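Local structure of STIL N-terminal domain-containing protein (Trichoplax adhaerens, 5OI9) at residues P255-W260 / N287-G292; V204-T209 / L241-D246. The protein probably takes part in centriole assembly, as STIL proteins do, perhaps through CEP85; this chain is its N-terminal domain. One frame throughout, in Å; residues are numbered along the deposited sequence.

Both contacts tie a loop to the same seven-stranded mixed sheet, and both are only partly buried. Contact 1 joins the start of strand 256-264, which runs inside the sheet, to the loop after helix 270-281. Contact 2 joins strand 241-245, an outermost strand of that sheet, to the loop before helix 210-216. Each relies on backbone bonds with apolar side chains around them. Contact 1 adds an asparagine amide and an arginine stem. Contact 2 adds two waters and more leucine packing. Their centres lie about 13 Å apart. They touch where Trp-260 NE1 sits 3.0 Å from Val-244 O, probably as a hydrogen bond, and where Val-257 meets Leu-241.

Contact 1. Residues P255-W260 / N287-G292; sequences PLVGIW and NKIRDG
Residues 255-257 run beside 287-290, with Leu-256 nearest Lys-288 and Val-257 nearest Arg-290 by their CA atoms. One firm backbone bond joins the two. Leu-256 N donates to Asn-287 O at 2.9 Å. From this loop Leu-256 O receives two weak bonds, from the backbone N atoms of Ile-289 and Arg-290. Pro-255 CA adds a CA-H...O contact to Asn-287 O.

An inverse gamma turn centred on Lys-288 bends the loop here. The turn lies between helix 270-281 and strand 296-302, a strand parallel to 256-264 in the mixed sheet. The loop is thus part of the beta-alpha-beta crossover between these two parallel strands. The CA-CB bond of Lys-288 points away from 255-260, and its NZ donates to Tyr-279 O and Ser-282 O.

Asn-287 lies alongside Pro-255. Its CG is anti to its own N (chi1 -157°), which brings ND2 to 3.7 Å from Pro-255 CB. This is packing; the amide nitrogen donates to Ser-253 O. Ile-289 lies alongside Val-257, and both point the same way. Ile-289 CG1 meets Val-257 CG1 at 3.7 Å, while Ile-289 CD1 reaches Pro-255 CB more loosely. Arg-290 touches Val-257 with its stem: CG is 3.8 Å from Val-257 CG1. A bend at chi2 (-71°) then carries the guanidinium away from the strand. Arg-290 NH1 bonds Ile-289 O at 2.9 Å, with that oxygen outside the guanidinium plane.

Contact 2. Residues V204-T209 / L241-D246; sequences VSIVPT and LLLVLD
Leu-241 is held by two backbone bonds to 204-209. Its N donates to Ser-205 O at 3.2 Å, and its O accepts from Val-207 N at 2.9 Å. These bonds flank Ile-206 and form a single beta bridge, so the loop pairs with the start of edge strand 241-245 for this short length.

Val-204 and Leu-241 cross at about a right angle. Val-204 CG1, anti to the backbone N (chi1 -177°), meets Leu-241 CD1 at 3.7 Å. Ile-206 uses its CG2 methyl, which lies 4.0 Å from Leu-243 CG, again nearly perpendicular. Leu-242 turns to the opposite side of the strand from Leu-241 and Leu-243. Its CD2 is the touching methyl. It lies 3.6 Å from Val-207 CB and 3.7 Å from Thr-209 CG2, and so packs against both residues. Thr-209 chi1 is 62°, which sets CG2 anti to the carbonyl carbon and OG1 between N and C. The methyl thus goes to Leu-242, while the hydroxyl meets two waters, each 2.7 Å from OG1. One water donates to Val-207 O and accepts from Leu-243 N. The other donates to Leu-243 O. They bridge loop and strand where direct pairing has ended. A tight inverse gamma turn at Pro-208 leads to Thr-209, the N-cap residue of the next helix.

That helix, 210-216, packs on Leu-243 through Leu-211 and Leu-215, and its Ala-212 touches Ile-206. Along its other edge, strand 241-245 pairs with 229-235. From strand 296-302, Ile-297 touches Val-204 and Leu-241, and Tyr-301 touches Ile-206 and Leu-243.

Contact 1. Residues P255-W260 / N287-G292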
loop_
_atom_site.group_PDB
_atom_site.type_symbol
_atom_site.label_atom_id
_atom_site.label_comp_id
_atom_site.label_asym_id
_atom_site.label_seq_id
_atom_site.Cartn_x
_atom_site.Cartn_y
_atom_site.Cartn_z
ATOM N N PRO A 255 9.176 17.896 -18.640
ATOM C CA PRO A 255 7.771 18.292 -18.433
ATOM C C PRO A 255 6.846 17.085 -18.507
ATOM O O PRO A 255 6.741 16.430 -19.546
ATOM C CB PRO A 255 7.509 19.281 -19.574
ATOM C CG PRO A 255 8.518 18.927 -20.620
ATOM C CD PRO A 255 9.739 18.495 -19.862
ATOM N N LEU A 256 6.165 16.802 -17.400
ATOM C CA LEU A 256 5.318 15.625 -17.275
ATOM C C LEU A 256 3.849 16.026 -17.250
ATOM O O LEU A 256 3.486 17.056 -16.675
ATOM C CB LEU A 256 5.672 14.836 -16.010
ATOM C CG LEU A 256 7.076 14.224 -15.989
ATOM C CD1 LEU A 256 7.385 13.607 -14.636
ATOM C CD2 LEU A 256 7.214 13.188 -17.101
ATOM N N VAL A 257 3.008 15.204 -17.877
ATOM C CA VAL A 257 1.575 15.456 -17.960
ATOM C C VAL A 257 0.742 14.303 -17.424
ATOM O O VAL A 257 -0.490 14.365 -17.487
ATOM C CB VAL A 257 1.145 15.790 -19.403
ATOM C CG1 VAL A 257 1.728 17.128 -19.838
ATOM C CG2 VAL A 257 1.574 14.672 -20.350
ATOM N N GLY A 258 1.367 13.253 -16.909
ATOM C CA GLY A 258 0.607 12.129 -16.397
ATOM C C GLY A 258 1.473 10.885 -16.307
ATOM O O GLY A 258 2.693 10.966 -16.181
ATOM N N ILE A 259 0.801 9.734 -16.372
ATOM C CA ILE A 259 1.418 8.437 -16.126
ATOM C C ILE A 259 0.879 7.422 -17.124
ATOM O O ILE A 259 -0.150 7.631 -17.768
ATOM C CB ILE A 259 1.155 7.929 -14.691
ATOM C CG1 ILE A 259 -0.350 7.743 -14.470
ATOM C CG2 ILE A 259 1.738 8.878 -13.661
ATOM C CD1 ILE A 259 -0.712 7.165 -13.108
ATOM N N TRP A 260 1.599 6.309 -17.244
ATOM C CA TRP A 260 1.094 5.126 -17.921
ATOM C C TRP A 260 1.196 3.939 -16.974
ATOM O O TRP A 260 2.091 3.878 -16.125
ATOM C CB TRP A 260 1.843 4.840 -19.237
ATOM C CG TRP A 260 3.308 4.561 -19.093
ATOM C CD1 TRP A 260 4.332 5.458 -19.223
ATOM C CD2 TRP A 260 3.919 3.296 -18.814
ATOM N NE1 TRP A 260 5.539 4.829 -19.035
ATOM C CE2 TRP A 260 5.313 3.502 -18.781
ATOM C CE3 TRP A 260 3.422 2.009 -18.583
ATOM C CZ2 TRP A 260 6.216 2.472 -18.525
ATOM C CZ3 TRP A 260 4.320 0.986 -18.323
ATOM C CH2 TRP A 260 5.701 1.224 -18.299
ATOM N N ASN A 287 8.599 19.146 -12.543
ATOM C CA ASN A 287 8.039 19.804 -13.723
ATOM C C ASN A 287 6.746 19.123 -14.163
ATOM O O ASN A 287 6.549 18.795 -15.337
ATOM C CB ASN A 287 9.058 19.834 -14.857
ATOM C CG ASN A 287 8.782 20.938 -15.856
ATOM O OD1 ASN A 287 7.923 21.790 -15.632
ATOM N ND2 ASN A 287 9.518 20.936 -16.962
ATOM N N LYS A 288 5.834 18.914 -13.213
ATOM C CA LYS A 288 4.528 18.319 -13.493
ATOM C C LYS A 288 3.592 19.427 -13.957
ATOM O O LYS A 288 2.851 20.015 -13.169
ATOM C CB LYS A 288 3.986 17.602 -12.262
ATOM C CG LYS A 288 4.828 16.417 -11.805
ATOM C CD LYS A 288 4.220 15.714 -10.589
ATOM C CE LYS A 288 4.420 16.515 -9.310
ATOM N NZ LYS A 288 3.914 15.785 -8.106
ATOM N N ILE A 289 3.625 19.717 -15.263
ATOM C CA ILE A 289 2.821 20.807 -15.810
ATOM C C ILE A 289 1.345 20.457 -15.904
ATOM O O ILE A 289 0.518 21.345 -16.140
ATOM C CB ILE A 289 3.350 21.238 -17.193
ATOM C CG1 ILE A 289 3.148 20.127 -18.223
ATOM C CG2 ILE A 289 4.818 21.624 -17.096
ATOM C CD1 ILE A 289 3.516 20.533 -19.641
ATOM N N ARG A 290 0.995 19.187 -15.737
ATOM C CA ARG A 290 -0.383 18.764 -15.526
ATOM C C ARG A 290 -0.416 17.922 -14.261
ATOM O O ARG A 290 0.390 16.997 -14.110
ATOM C CB ARG A 290 -0.917 17.976 -16.727
ATOM C CG ARG A 290 -1.094 18.815 -17.994
ATOM C CD ARG A 290 -2.260 19.789 -17.853
ATOM N NE ARG A 290 -2.404 20.652 -19.021
ATOM C CZ ARG A 290 -1.935 21.894 -19.093
ATOM N NH1 ARG A 290 -1.294 22.426 -18.060
ATOM N NH2 ARG A 290 -2.113 22.608 -20.196
ATOM N N ASP A 291 -1.321 18.253 -13.347
ATOM C CA ASP A 291 -1.341 17.621 -12.033
ATOM C C ASP A 291 -2.795 17.396 -11.628
ATOM O O ASP A 291 -3.702 17.366 -12.469
ATOM C CB ASP A 291 -0.543 18.468 -11.024
ATOM C CG ASP A 291 -1.074 19.888 -10.882
ATOM O OD1 ASP A 291 -2.200 20.174 -11.339
ATOM O OD2 ASP A 291 -0.351 20.730 -10.306
ATOM N N GLY A 292 -3.029 17.246 -10.322
ATOM C CA GLY A 292 -4.358 16.907 -9.849
ATOM C C GLY A 292 -5.374 18.017 -10.025
ATOM O O GLY A 292 -6.575 17.750 -10.124
#

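Contact 2. Residues V204-T209 / L241-D246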
loop_
_atom_site.group_PDB
_atom_site.type_symbol
_atom_site.label_atom_id
_atom_site.label_comp_id
_atom_site.label_asym_id
_atom_site.label_seq_id
_atom_site.Cartn_x
_atom_site.Cartn_y
_atom_site.Cartn_z
ATOM N N VAL A 204 -5.219 9.693 -27.491
ATOM C CA VAL A 204 -4.246 10.737 -27.784
ATOM C C VAL A 204 -3.044 10.101 -28.468
ATOM O O VAL A 204 -2.648 8.980 -28.133
ATOM C CB VAL A 204 -3.824 11.489 -26.504
ATOM C CG1 VAL A 204 -2.867 12.618 -26.835
ATOM C CG2 VAL A 204 -5.050 12.021 -25.777
ATOM N N SER A 205 -2.473 10.818 -29.431
ATOM C CA SER A 205 -1.336 10.311 -30.189
ATOM C C SER A 205 -0.119 10.117 -29.290
ATOM O O SER A 205 0.222 10.980 -28.477
ATOM C CB SER A 205 -0.993 11.272 -31.327
ATOM O OG SER A 205 0.233 10.915 -31.937
ATOM N N ILE A 206 0.544 8.975 -29.451
ATOM C CA ILE A 206 1.752 8.640 -28.708
ATOM C C ILE A 206 2.897 8.494 -29.700
ATOM O O ILE A 206 2.768 7.777 -30.700
ATOM C CB ILE A 206 1.579 7.350 -27.885
ATOM C CG1 ILE A 206 0.451 7.511 -26.862
ATOM C CG2 ILE A 206 2.883 6.977 -27.195
ATOM C CD1 ILE A 206 0.101 6.232 -26.140
ATOM N N VAL A 207 4.007 9.171 -29.424
ATOM C CA VAL A 207 5.209 9.013 -30.253
ATOM C C VAL A 207 5.640 7.551 -30.229
ATOM O O VAL A 207 5.814 6.973 -29.137
ATOM C CB VAL A 207 6.336 9.928 -29.745
ATOM C CG1 VAL A 207 7.529 9.886 -30.689
ATOM C CG2 VAL A 207 5.830 11.351 -29.575
ATOM N N PRO A 208 5.825 6.903 -31.381
ATOM C CA PRO A 208 6.093 5.452 -31.407
ATOM C C PRO A 208 7.540 5.102 -31.070
ATOM O O PRO A 208 8.270 4.503 -31.866
ATOM C CB PRO A 208 5.716 5.079 -32.847
ATOM C CG PRO A 208 6.019 6.305 -33.633
ATOM C CD PRO A 208 5.696 7.470 -32.736
ATOM N N THR A 209 7.964 5.464 -29.862
ATOM C CA THR A 209 9.266 5.041 -29.368
ATOM C C THR A 209 9.248 3.543 -29.059
ATOM O O THR A 209 8.212 2.873 -29.127
ATOM C CB THR A 209 9.657 5.842 -28.128
ATOM O OG1 THR A 209 8.701 5.607 -27.086
ATOM C CG2 THR A 209 9.697 7.328 -28.444
ATOM N N LEU A 241 2.469 12.697 -26.930
ATOM C CA LEU A 241 2.857 12.071 -25.675
ATOM C C LEU A 241 4.100 11.211 -25.857
ATOM O O LEU A 241 4.214 10.457 -26.828
ATOM C CB LEU A 241 1.713 11.214 -25.129
ATOM C CG LEU A 241 0.357 11.901 -24.961
ATOM C CD1 LEU A 241 -0.648 10.950 -24.328
ATOM C CD2 LEU A 241 0.495 13.173 -24.136
ATOM N N LEU A 242 5.024 11.326 -24.908
ATOM C CA LEU A 242 6.230 10.508 -24.863
ATOM C C LEU A 242 6.209 9.695 -23.578
ATOM O O LEU A 242 6.070 10.260 -22.488
ATOM C CB LEU A 242 7.490 11.376 -24.930
ATOM C CG LEU A 242 8.005 11.748 -26.319
ATOM C CD1 LEU A 242 9.067 12.834 -26.233
ATOM C CD2 LEU A 242 8.567 10.515 -27.000
ATOM N N LEU A 243 6.345 8.378 -23.705
ATOM C CA LEU A 243 6.341 7.496 -22.546
ATOM C C LEU A 243 7.749 7.379 -21.980
ATOM O O LEU A 243 8.726 7.281 -22.727
ATOM C CB LEU A 243 5.802 6.114 -22.914
ATOM C CG LEU A 243 4.419 6.067 -23.572
ATOM C CD1 LEU A 243 3.881 4.646 -23.567
ATOM C CD2 LEU A 243 3.442 7.015 -22.894
ATOM N N VAL A 244 7.845 7.392 -20.653
ATOM C CA VAL A 244 9.124 7.422 -19.955
ATOM C C VAL A 244 9.147 6.315 -18.911
ATOM O O VAL A 244 8.146 6.070 -18.229
ATOM C CB VAL A 244 9.374 8.797 -19.296
ATOM C CG1 VAL A 244 10.775 8.868 -18.728
ATOM C CG2 VAL A 244 9.148 9.927 -20.295
ATOM N N LEU A 245 10.293 5.647 -18.787
ATOM C CA LEU A 245 10.475 4.652 -17.741
ATOM C C LEU A 245 10.517 5.321 -16.370
ATOM O O LEU A 245 10.936 6.473 -16.231
ATOM C CB LEU A 245 11.763 3.864 -17.976
ATOM C CG LEU A 245 11.824 3.033 -19.257
ATOM C CD1 LEU A 245 13.191 2.385 -19.409
ATOM C CD2 LEU A 245 10.726 1.983 -19.253
ATOM N N ASP A 246 10.086 4.579 -15.343
ATOM C CA ASP A 246 10.067 5.135 -13.993
ATOM C C ASP A 246 11.463 5.303 -13.403
ATOM O O ASP A 246 11.590 5.867 -12.312
ATOM C CB ASP A 246 9.203 4.270 -13.065
ATOM C CG ASP A 246 9.733 2.848 -12.898
ATOM O OD1 ASP A 246 10.804 2.521 -13.449
ATOM O OD2 ASP A 246 9.060 2.048 -12.205
HETATM O O HOH W 1 6.614 7.280 -26.463
HETATM O O HOH W 2 10.095 6.496 -24.951
#